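Local coordinates for protein DnaK Suppressor (Chlamydia trachomatis, PDB 6PTG) that probably binds RNA polymerase and regulates transcription, as a member of the DksA/TraR family of zinc-finger-type proteins, at residues 79-84 with 111-116; 18-23 with 86-91; 97-102 with 115-120. All coordinates share one frame; numbering follows the deposited sequence.

Interaction 1: residues 79-84 with 111-116; sequences RQIDRA and IPYATM
The Tyr113 ring meets the Gln80 side chain at its edge: Gln80 NE2 lies near the ring plane, 4.0 Å from Tyr113 CD1, and the amide stands almost upright to the ring, the planes 82° apart. Ile111 CG2 packs over one face from within the same loop, offset toward the rim, while Ile81 CG1 approaches obliquely, 3.9 Å from Tyr113 CB. No hydrogen bond crosses the contact, which is packing between helix 72-89 and the loop 111-116. That loop turns the chain out of helix 105-110 by a type I turn from Ile111 to Ala114, within the C4-type zinc-finger region of the DksA/TraR family. The turn presents Tyr113 to the helix, where Ala84 CB sits 3.8 Å from Tyr113 CA. One residue past the turn, Thr115 lays its methyl on the same turn of the helix, between Arg83 and Ala84; CG2 touches Arg83 CG at 3.8 Å and Ala84 CB at 4.0 Å. Arg83 starts with CG anti to its backbone nitrogen (chi1 177°), which brings the aliphatic root of the chain against Thr115, and then bends at chi2. Its guanidinium group forms salt bridges with Asp97, Glu86 and Glu90.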
loop_
_atom_site.group_PDB
_atom_site.type_symbol
_atom_site.label_atom_id
_atom_site.label_comp_id
_atom_site.label_asym_id
_atom_site.label_seq_id
_atom_site.Cartn_x
_atom_site.Cartn_y
_atom_site.Cartn_z
ATOM N N ARG B 79 9.124 -9.958 -7.141
ATOM C CA ARG B 79 8.732 -9.309 -5.895
ATOM C C ARG B 79 7.226 -9.406 -5.671
ATOM O O ARG B 79 6.780 -9.709 -4.559
ATOM C CB ARG B 79 9.190 -7.850 -5.898
ATOM N N GLN B 80 6.429 -9.194 -6.726
ATOM C CA GLN B 80 4.973 -9.279 -6.603
ATOM C C GLN B 80 4.509 -10.695 -6.281
ATOM O O GLN B 80 3.612 -10.883 -5.449
ATOM C CB GLN B 80 4.304 -8.779 -7.885
ATOM C CG GLN B 80 3.652 -7.407 -7.757
ATOM C CD GLN B 80 3.275 -6.811 -9.106
ATOM O OE1 GLN B 80 4.117 -6.675 -9.998
ATOM N NE2 GLN B 80 2.004 -6.448 -9.257
ATOM N N ILE B 81 5.092 -11.703 -6.935
ATOM C CA ILE B 81 4.692 -13.088 -6.684
ATOM C C ILE B 81 4.987 -13.470 -5.238
ATOM O O ILE B 81 4.150 -14.070 -4.553
ATOM C CB ILE B 81 5.390 -14.037 -7.678
ATOM C CG1 ILE B 81 4.774 -13.900 -9.072
ATOM C CG2 ILE B 81 5.304 -15.485 -7.205
ATOM C CD1 ILE B 81 5.622 -14.499 -10.173
ATOM N N ASP B 82 6.191 -13.141 -4.758
ATOM C CA ASP B 82 6.543 -13.410 -3.365
ATOM C C ASP B 82 5.590 -12.716 -2.397
ATOM O O ASP B 82 5.191 -13.300 -1.383
ATOM C CB ASP B 82 7.986 -12.982 -3.099
ATOM C CG ASP B 82 8.999 -13.978 -3.636
ATOM O OD1 ASP B 82 8.674 -15.180 -3.694
ATOM O OD2 ASP B 82 10.123 -13.561 -3.989
ATOM N N ARG B 83 5.231 -11.458 -2.680
ATOM C CA ARG B 83 4.300 -10.737 -1.813
ATOM C C ARG B 83 2.918 -11.376 -1.819
ATOM O O ARG B 83 2.281 -11.505 -0.765
ATOM C CB ARG B 83 4.213 -9.270 -2.235
ATOM C CG ARG B 83 3.207 -8.464 -1.426
ATOM C CD ARG B 83 3.460 -8.617 0.075
ATOM N NE ARG B 83 2.354 -8.102 0.880
ATOM C CZ ARG B 83 2.148 -8.426 2.150
ATOM N NH1 ARG B 83 2.969 -9.272 2.758
ATOM N NH2 ARG B 83 1.113 -7.919 2.808
ATOM N N ALA B 84 2.435 -11.784 -2.995
ATOM C CA ALA B 84 1.151 -12.476 -3.061
ATOM C C ALA B 84 1.185 -13.767 -2.251
ATOM O O ALA B 84 0.211 -14.106 -1.568
ATOM C CB ALA B 84 0.774 -12.753 -4.517
ATOM N N ILE B 111 -4.833 -12.209 -12.887
ATOM C CA ILE B 111 -3.527 -11.840 -12.345
ATOM C C ILE B 111 -3.411 -12.370 -10.920
ATOM O O ILE B 111 -3.722 -11.639 -9.967
ATOM C CB ILE B 111 -3.319 -10.319 -12.372
ATOM C CG1 ILE B 111 -3.729 -9.739 -13.722
ATOM C CG2 ILE B 111 -1.873 -9.991 -12.097
ATOM C CD1 ILE B 111 -3.425 -8.269 -13.857
ATOM N N PRO B 112 -2.978 -13.620 -10.717
ATOM C CA PRO B 112 -2.964 -14.175 -9.353
ATOM C C PRO B 112 -1.981 -13.491 -8.409
ATOM O O PRO B 112 -2.106 -13.675 -7.193
ATOM C CB PRO B 112 -2.600 -15.651 -9.580
ATOM C CG PRO B 112 -1.852 -15.656 -10.877
ATOM C CD PRO B 112 -2.519 -14.604 -11.714
ATOM N N TYR B 113 -1.020 -12.711 -8.917
ATOM C CA TYR B 113 -0.070 -11.974 -8.088
ATOM C C TYR B 113 -0.498 -10.529 -7.834
ATOM O O TYR B 113 0.320 -9.710 -7.407
ATOM C CB TYR B 113 1.331 -12.015 -8.706
ATOM C CG TYR B 113 1.394 -11.588 -10.155
ATOM C CD1 TYR B 113 1.522 -10.247 -10.505
ATOM C CD2 TYR B 113 1.334 -12.531 -11.176
ATOM C CE1 TYR B 113 1.579 -9.856 -11.829
ATOM C CE2 TYR B 113 1.392 -12.149 -12.503
ATOM C CZ TYR B 113 1.513 -10.810 -12.825
ATOM O OH TYR B 113 1.573 -10.435 -14.148
ATOM N N ALA B 114 -1.757 -10.200 -8.089
ATOM C CA ALA B 114 -2.257 -8.862 -7.812
ATOM C C ALA B 114 -2.389 -8.677 -6.311
ATOM O O ALA B 114 -3.102 -9.435 -5.647
ATOM C CB ALA B 114 -3.606 -8.651 -8.494
ATOM N N THR B 115 -1.665 -7.699 -5.769
ATOM C CA THR B 115 -1.700 -7.386 -4.346
ATOM C C THR B 115 -2.344 -6.042 -4.050
ATOM O O THR B 115 -2.488 -5.684 -2.882
ATOM C CB THR B 115 -0.290 -7.419 -3.765
ATOM O OG1 THR B 115 0.523 -6.465 -4.457
ATOM C CG2 THR B 115 0.308 -8.802 -3.903
ATOM N N MET B 116 -2.755 -5.302 -5.072
ATOM C CA MET B 116 -3.402 -4.014 -4.896
ATOM C C MET B 116 -4.571 -3.927 -5.864
ATOM O O MET B 116 -4.603 -4.610 -6.889
ATOM C CB MET B 116 -2.422 -2.859 -5.147
ATOM C CG MET B 116 -1.200 -2.873 -4.265
ATOM S SD MET B 116 0.048 -1.723 -4.835
ATOM C CE MET B 116 0.912 -2.758 -6.019
#

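Interaction 2: residues 18-23 with 86-91; sequences NFKTRL and EKIEEA
Segments 18-23 and 86-91, on helices 13-33 and 72-89, come closest at Lys20 and Ile88, whose CA atoms are 7.3 Å apart. Ile88 carries the apolar part. Its CG1 branch stands anti to the carbonyl carbon and continues extended (chi2 -178°), which carries the CD1 methyl at its tip to the backbone of helix 13-33. There CD1 lies 3.7 Å from the Lys20 backbone N and 3.8 Å from Lys20 CB. Leu23, one turn further on, brings its CD1 to 4.0 Å from the same methyl. Phe19 contributes through its CB, while its ring leads away from the contact.

At the margin, Lys20 and Glu89 reach for each other by different means. The lysine chain is extended throughout, whereas the glutamate folds back at chi2 (-59°); the two side chains cross at about a right angle. They join in a salt bridge, Lys20 NZ to Glu89 OE2 at 3.4 Å, and the hydrogen bond within it is weak. Just beyond, helix 72-89 closes in a Schellman motif: Ala91 takes a positive phi and its N turns back to Ile88 O in a weak bond of 3.4 Å.

The contact thus joins the first helix to the C-terminal end of the second. Leu23 also leans on Ala84 and Leu85 of helix 72-89, and Ile88 on Tyr93 in the loop that follows. The Phe19 ring meets that of Tyr93 and packs on Leu108 and Met109 of helix 105-110, which places helix 13-33 against helices 72-89 and 105-110.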
loop_
_atom_site.group_PDB
_atom_site.type_symbol
_atom_site.label_atom_id
_atom_site.label_comp_id
_atom_site.label_asym_id
_atom_site.label_seq_id
_atom_site.Cartn_x
_atom_site.Cartn_y
_atom_site.Cartn_z
ATOM N N ASN B 18 -5.535 -23.028 -4.519
ATOM C CA ASN B 18 -5.359 -23.078 -5.965
ATOM C C ASN B 18 -4.547 -21.884 -6.463
ATOM O O ASN B 18 -3.697 -22.028 -7.351
ATOM C CB ASN B 18 -6.730 -23.148 -6.642
ATOM C CG ASN B 18 -6.668 -23.695 -8.054
ATOM O OD1 ASN B 18 -5.592 -23.848 -8.635
ATOM N ND2 ASN B 18 -7.832 -24.009 -8.610
ATOM N N PHE B 19 -4.805 -20.691 -5.917
ATOM C CA PHE B 19 -3.972 -19.534 -6.235
ATOM C C PHE B 19 -2.539 -19.748 -5.762
ATOM O O PHE B 19 -1.581 -19.369 -6.450
ATOM C CB PHE B 19 -4.548 -18.275 -5.596
ATOM C CG PHE B 19 -5.711 -17.697 -6.330
ATOM C CD1 PHE B 19 -5.576 -17.270 -7.637
ATOM C CD2 PHE B 19 -6.937 -17.554 -5.707
ATOM C CE1 PHE B 19 -6.647 -16.723 -8.312
ATOM C CE2 PHE B 19 -8.011 -17.010 -6.377
ATOM C CZ PHE B 19 -7.865 -16.594 -7.680
ATOM N N LYS B 20 -2.380 -20.321 -4.565
ATOM C CA LYS B 20 -1.054 -20.656 -4.064
ATOM C C LYS B 20 -0.336 -21.614 -5.006
ATOM O O LYS B 20 0.862 -21.457 -5.268
ATOM C CB LYS B 20 -1.168 -21.256 -2.664
ATOM C CG LYS B 20 0.164 -21.449 -1.964
ATOM C CD LYS B 20 -0.020 -22.158 -0.640
ATOM C CE LYS B 20 1.278 -22.206 0.141
ATOM N NZ LYS B 20 1.137 -23.017 1.382
ATOM N N THR B 21 -1.050 -22.617 -5.521
ATOM C CA THR B 21 -0.440 -23.538 -6.474
ATOM C C THR B 21 -0.036 -22.820 -7.759
ATOM O O THR B 21 1.053 -23.058 -8.294
ATOM C CB THR B 21 -1.391 -24.694 -6.781
ATOM O OG1 THR B 21 -1.683 -25.416 -5.576
ATOM C CG2 THR B 21 -0.753 -25.639 -7.784
ATOM N N ARG B 22 -0.900 -21.936 -8.271
ATOM C CA ARG B 22 -0.544 -21.167 -9.459
ATOM C C ARG B 22 0.673 -20.289 -9.206
ATOM O O ARG B 22 1.571 -20.205 -10.050
ATOM C CB ARG B 22 -1.724 -20.305 -9.911
ATOM C CG ARG B 22 -2.949 -21.068 -10.371
ATOM C CD ARG B 22 -4.056 -20.107 -10.793
ATOM N NE ARG B 22 -3.638 -19.212 -11.866
ATOM C CZ ARG B 22 -4.352 -18.167 -12.281
ATOM N NH1 ARG B 22 -5.518 -17.897 -11.711
ATOM N NH2 ARG B 22 -3.908 -17.393 -13.264
ATOM N N LEU B 23 0.721 -19.623 -8.048
ATOM C CA LEU B 23 1.811 -18.691 -7.774
ATOM C C LEU B 23 3.148 -19.411 -7.619
ATOM O O LEU B 23 4.171 -18.939 -8.125
ATOM C CB LEU B 23 1.491 -17.860 -6.533
ATOM C CG LEU B 23 0.401 -16.803 -6.719
ATOM C CD1 LEU B 23 -0.046 -16.240 -5.387
ATOM C CD2 LEU B 23 0.887 -15.684 -7.626
ATOM N N GLU B 86 3.131 -14.291 0.393
ATOM C CA GLU B 86 3.098 -13.865 1.790
ATOM C C GLU B 86 1.682 -13.531 2.235
ATOM O O GLU B 86 1.268 -13.909 3.336
ATOM C CB GLU B 86 4.014 -12.663 2.012
ATOM C CG GLU B 86 5.486 -12.951 1.819
ATOM C CD GLU B 86 6.331 -11.699 1.907
ATOM O OE1 GLU B 86 5.821 -10.675 2.414
ATOM O OE2 GLU B 86 7.502 -11.743 1.468
ATOM N N LYS B 87 0.929 -12.804 1.408
ATOM C CA LYS B 87 -0.436 -12.458 1.795
ATOM C C LYS B 87 -1.297 -13.699 1.982
ATOM O O LYS B 87 -2.236 -13.684 2.783
ATOM C CB LYS B 87 -1.061 -11.516 0.768
ATOM C CG LYS B 87 -0.414 -10.154 0.734
ATOM C CD LYS B 87 -0.882 -9.313 -0.437
ATOM C CE LYS B 87 -2.361 -9.011 -0.340
ATOM N NZ LYS B 87 -2.728 -8.543 1.020
ATOM N N ILE B 88 -1.001 -14.782 1.262
ATOM C CA ILE B 88 -1.730 -16.025 1.499
ATOM C C ILE B 88 -1.385 -16.584 2.875
ATOM O O ILE B 88 -2.258 -17.096 3.585
ATOM C CB ILE B 88 -1.453 -17.042 0.375
ATOM C CG1 ILE B 88 -2.079 -16.570 -0.940
ATOM C CG2 ILE B 88 -1.998 -18.401 0.739
ATOM C CD1 ILE B 88 -1.898 -17.538 -2.107
ATOM N N GLU B 89 -0.115 -16.472 3.283
ATOM C CA GLU B 89 0.292 -16.930 4.611
ATOM C C GLU B 89 -0.243 -16.014 5.707
ATOM O O GLU B 89 -0.622 -16.484 6.785
ATOM C CB GLU B 89 1.816 -17.025 4.697
ATOM C CG GLU B 89 2.454 -17.935 3.659
ATOM C CD GLU B 89 1.947 -19.366 3.737
ATOM O OE1 GLU B 89 2.051 -19.971 4.829
ATOM O OE2 GLU B 89 1.452 -19.880 2.706
ATOM N N GLU B 90 -0.281 -14.703 5.450
ATOM C CA GLU B 90 -0.799 -13.734 6.408
ATOM C C GLU B 90 -2.317 -13.615 6.369
ATOM O O GLU B 90 -2.869 -12.776 7.088
ATOM C CB GLU B 90 -0.194 -12.350 6.146
ATOM C CG GLU B 90 1.322 -12.301 6.059
ATOM C CD GLU B 90 1.824 -10.933 5.604
ATOM O OE1 GLU B 90 1.021 -10.169 5.014
ATOM O OE2 GLU B 90 3.016 -10.622 5.841
ATOM N N ALA B 91 -2.992 -14.431 5.552
ATOM C CA ALA B 91 -4.453 -14.426 5.419
ATOM C C ALA B 91 -4.985 -13.063 4.977
ATOM O O ALA B 91 -6.042 -12.615 5.429
ATOM C CB ALA B 91 -5.135 -14.877 6.708
#

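Interaction 3: residues 97-102 with 115-120; sequences DVSGEE and TMTVKS
Ser99, Thr117 and Ser120 bring three hydroxyls together at positions where a C4 zinc finger would carry cysteines. Ser120 OG donates to Thr117 OG1 at 3.0 Å. Thr117, at the N-cap position of helix 118-129, also accepts from Ser120 N, a capping bond. Thr117 OG1 thus takes two bonds from one residue. Ser99 OG, from the other segment, merely packs near Ser120 OG, at 3.6 Å and without a hydrogen bond. Its own bond is accepted from Glu101 N, 3.2 Å from Ser99 OG, in an ST turn. With its chi1 at 65°, the Ser99 hydroxyl lies between backbone nitrogen and carbonyl carbon, where it can face its own following turn.

Val98 packs against Ser120 and Met116: its CB is 3.6 Å from Ser120 CB, and its CG2 branch lies 3.8 Å from Met116 SD, the two side chains meeting aslant. Glu101 crosses Thr117 at about a right angle, with OE1 3.8 Å from the CG2 methyl. The backbones are tied by one bond, Asp97 N to Thr115 O at 3.0 Å, nearly straight at 166°. The Asp97 carboxylate turns to Arg83 and Lys87 of helix 72-89, and Val98 O accepts from Arg107 of the second subunit.

Cys96 touches both Thr117 and Ser120. Its spacing with Ser99, Thr117 and Ser120 is the Cys-x2-Cys-x17-Cys-x2-Cys pattern of the DksA/TraR finger, so the arrangement is that of a zinc-finger fold retaining a single cysteine, and probably held by hydrogen bonds and packing in place of a zinc ion.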
loop_
_atom_site.group_PDB
_atom_site.type_symbol
_atom_site.label_atom_id
_atom_site.label_comp_id
_atom_site.label_asym_id
_atom_site.label_seq_id
_atom_site.Cartn_x
_atom_site.Cartn_y
_atom_site.Cartn_z
ATOM N N ASP B 97 -3.095 -4.065 -0.475
ATOM C CA ASP B 97 -2.035 -3.631 0.433
ATOM C C ASP B 97 -2.062 -2.128 0.694
ATOM O O ASP B 97 -1.523 -1.680 1.712
ATOM C CB ASP B 97 -0.659 -4.025 -0.119
ATOM C CG ASP B 97 -0.236 -5.430 0.285
ATOM O OD1 ASP B 97 -0.958 -6.086 1.067
ATOM O OD2 ASP B 97 0.824 -5.883 -0.196
ATOM N N VAL B 98 -2.630 -1.339 -0.212
ATOM C CA VAL B 98 -2.652 0.113 -0.058
ATOM C C VAL B 98 -3.903 0.576 0.670
ATOM O O VAL B 98 -3.827 1.327 1.644
ATOM C CB VAL B 98 -2.523 0.799 -1.435
ATOM C CG1 VAL B 98 -2.764 2.284 -1.297
ATOM C CG2 VAL B 98 -1.162 0.535 -2.035
ATOM N N SER B 99 -5.073 0.132 0.217
ATOM C CA SER B 99 -6.341 0.651 0.701
ATOM C C SER B 99 -7.110 -0.307 1.593
ATOM O O SER B 99 -8.029 0.133 2.291
ATOM C CB SER B 99 -7.241 1.019 -0.487
ATOM O OG SER B 99 -7.580 -0.149 -1.229
ATOM N N GLY B 100 -6.759 -1.591 1.597
ATOM C CA GLY B 100 -7.562 -2.578 2.283
ATOM C C GLY B 100 -8.850 -2.951 1.585
ATOM O O GLY B 100 -9.641 -3.716 2.155
ATOM N N GLU B 101 -9.097 -2.428 0.382
ATOM C CA GLU B 101 -10.284 -2.785 -0.380
ATOM C C GLU B 101 -10.148 -4.201 -0.935
ATOM O O GLU B 101 -9.044 -4.719 -1.131
ATOM C CB GLU B 101 -10.498 -1.817 -1.544
ATOM C CG GLU B 101 -11.065 -0.452 -1.203
ATOM C CD GLU B 101 -10.818 0.564 -2.319
ATOM O OE1 GLU B 101 -10.449 0.155 -3.445
ATOM O OE2 GLU B 101 -10.994 1.775 -2.070
ATOM N N GLU B 102 -11.293 -4.826 -1.197
ATOM C CA GLU B 102 -11.298 -6.156 -1.789
ATOM C C GLU B 102 -10.907 -6.066 -3.263
ATOM O O GLU B 102 -11.527 -5.323 -4.032
ATOM C CB GLU B 102 -12.672 -6.796 -1.629
ATOM C CG GLU B 102 -12.908 -7.410 -0.266
ATOM C CD GLU B 102 -14.289 -8.029 -0.139
ATOM O OE1 GLU B 102 -14.887 -8.365 -1.184
ATOM O OE2 GLU B 102 -14.777 -8.173 1.004
ATOM N N THR B 115 -1.665 -7.699 -5.769
ATOM C CA THR B 115 -1.700 -7.386 -4.346
ATOM C C THR B 115 -2.344 -6.042 -4.050
ATOM O O THR B 115 -2.488 -5.684 -2.882
ATOM C CB THR B 115 -0.290 -7.419 -3.765
ATOM O OG1 THR B 115 0.523 -6.465 -4.457
ATOM C CG2 THR B 115 0.308 -8.802 -3.903
ATOM N N MET B 116 -2.755 -5.302 -5.072
ATOM C CA MET B 116 -3.402 -4.014 -4.896
ATOM C C MET B 116 -4.571 -3.927 -5.864
ATOM O O MET B 116 -4.603 -4.610 -6.889
ATOM C CB MET B 116 -2.422 -2.859 -5.147
ATOM C CG MET B 116 -1.200 -2.873 -4.265
ATOM S SD MET B 116 0.048 -1.723 -4.835
ATOM C CE MET B 116 0.912 -2.758 -6.019
ATOM N N THR B 117 -5.530 -3.065 -5.545
ATOM C CA THR B 117 -6.526 -2.727 -6.541
ATOM C C THR B 117 -5.847 -1.984 -7.686
ATOM O O THR B 117 -4.704 -1.535 -7.569
ATOM C CB THR B 117 -7.649 -1.882 -5.932
ATOM O OG1 THR B 117 -7.124 -0.640 -5.443
ATOM C CG2 THR B 117 -8.340 -2.634 -4.804
ATOM N N VAL B 118 -6.548 -1.871 -8.816
ATOM C CA VAL B 118 -5.959 -1.184 -9.964
ATOM C C VAL B 118 -5.655 0.267 -9.616
ATOM O O VAL B 118 -4.552 0.767 -9.865
ATOM C CB VAL B 118 -6.879 -1.291 -11.187
ATOM C CG1 VAL B 118 -6.316 -0.467 -12.320
ATOM C CG2 VAL B 118 -7.018 -2.736 -11.589
ATOM N N LYS B 119 -6.618 0.953 -8.997
ATOM C CA LYS B 119 -6.406 2.341 -8.602
ATOM C C LYS B 119 -5.249 2.477 -7.612
ATOM O O LYS B 119 -4.496 3.456 -7.659
ATOM C CB LYS B 119 -7.691 2.912 -8.010
ATOM C CG LYS B 119 -8.720 3.331 -9.039
ATOM C CD LYS B 119 -9.966 3.849 -8.351
ATOM C CE LYS B 119 -10.870 4.593 -9.312
ATOM N NZ LYS B 119 -11.986 5.269 -8.589
ATOM N N SER B 120 -5.096 1.515 -6.693
ATOM C CA SER B 120 -4.001 1.609 -5.728
ATOM C C SER B 120 -2.661 1.317 -6.382
ATOM O O SER B 120 -1.648 1.919 -6.017
ATOM C CB SER B 120 -4.223 0.660 -4.553
ATOM O OG SER B 120 -5.317 1.068 -3.744
#

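From the N terminus, helix 13-33 leads to the unmodelled residues 35-70 and then helix 72-89. Interaction 2 closes this long excursion by setting the end of the second helix against the first. Interaction 1 starts earlier on helix 72-89 and ends at 111-116, so it crosses interaction 2 along the chain. Interaction 3 opens after interaction 2 has closed; its shorter loop, 97-102 to 115-120, carries helix 105-110 and ends on the same part of the chain as interaction 1, sharing Thr115 and Met116. Together the contacts tie the zinc-finger-family region to helix 72-89, and helix 72-89 to helix 13-33.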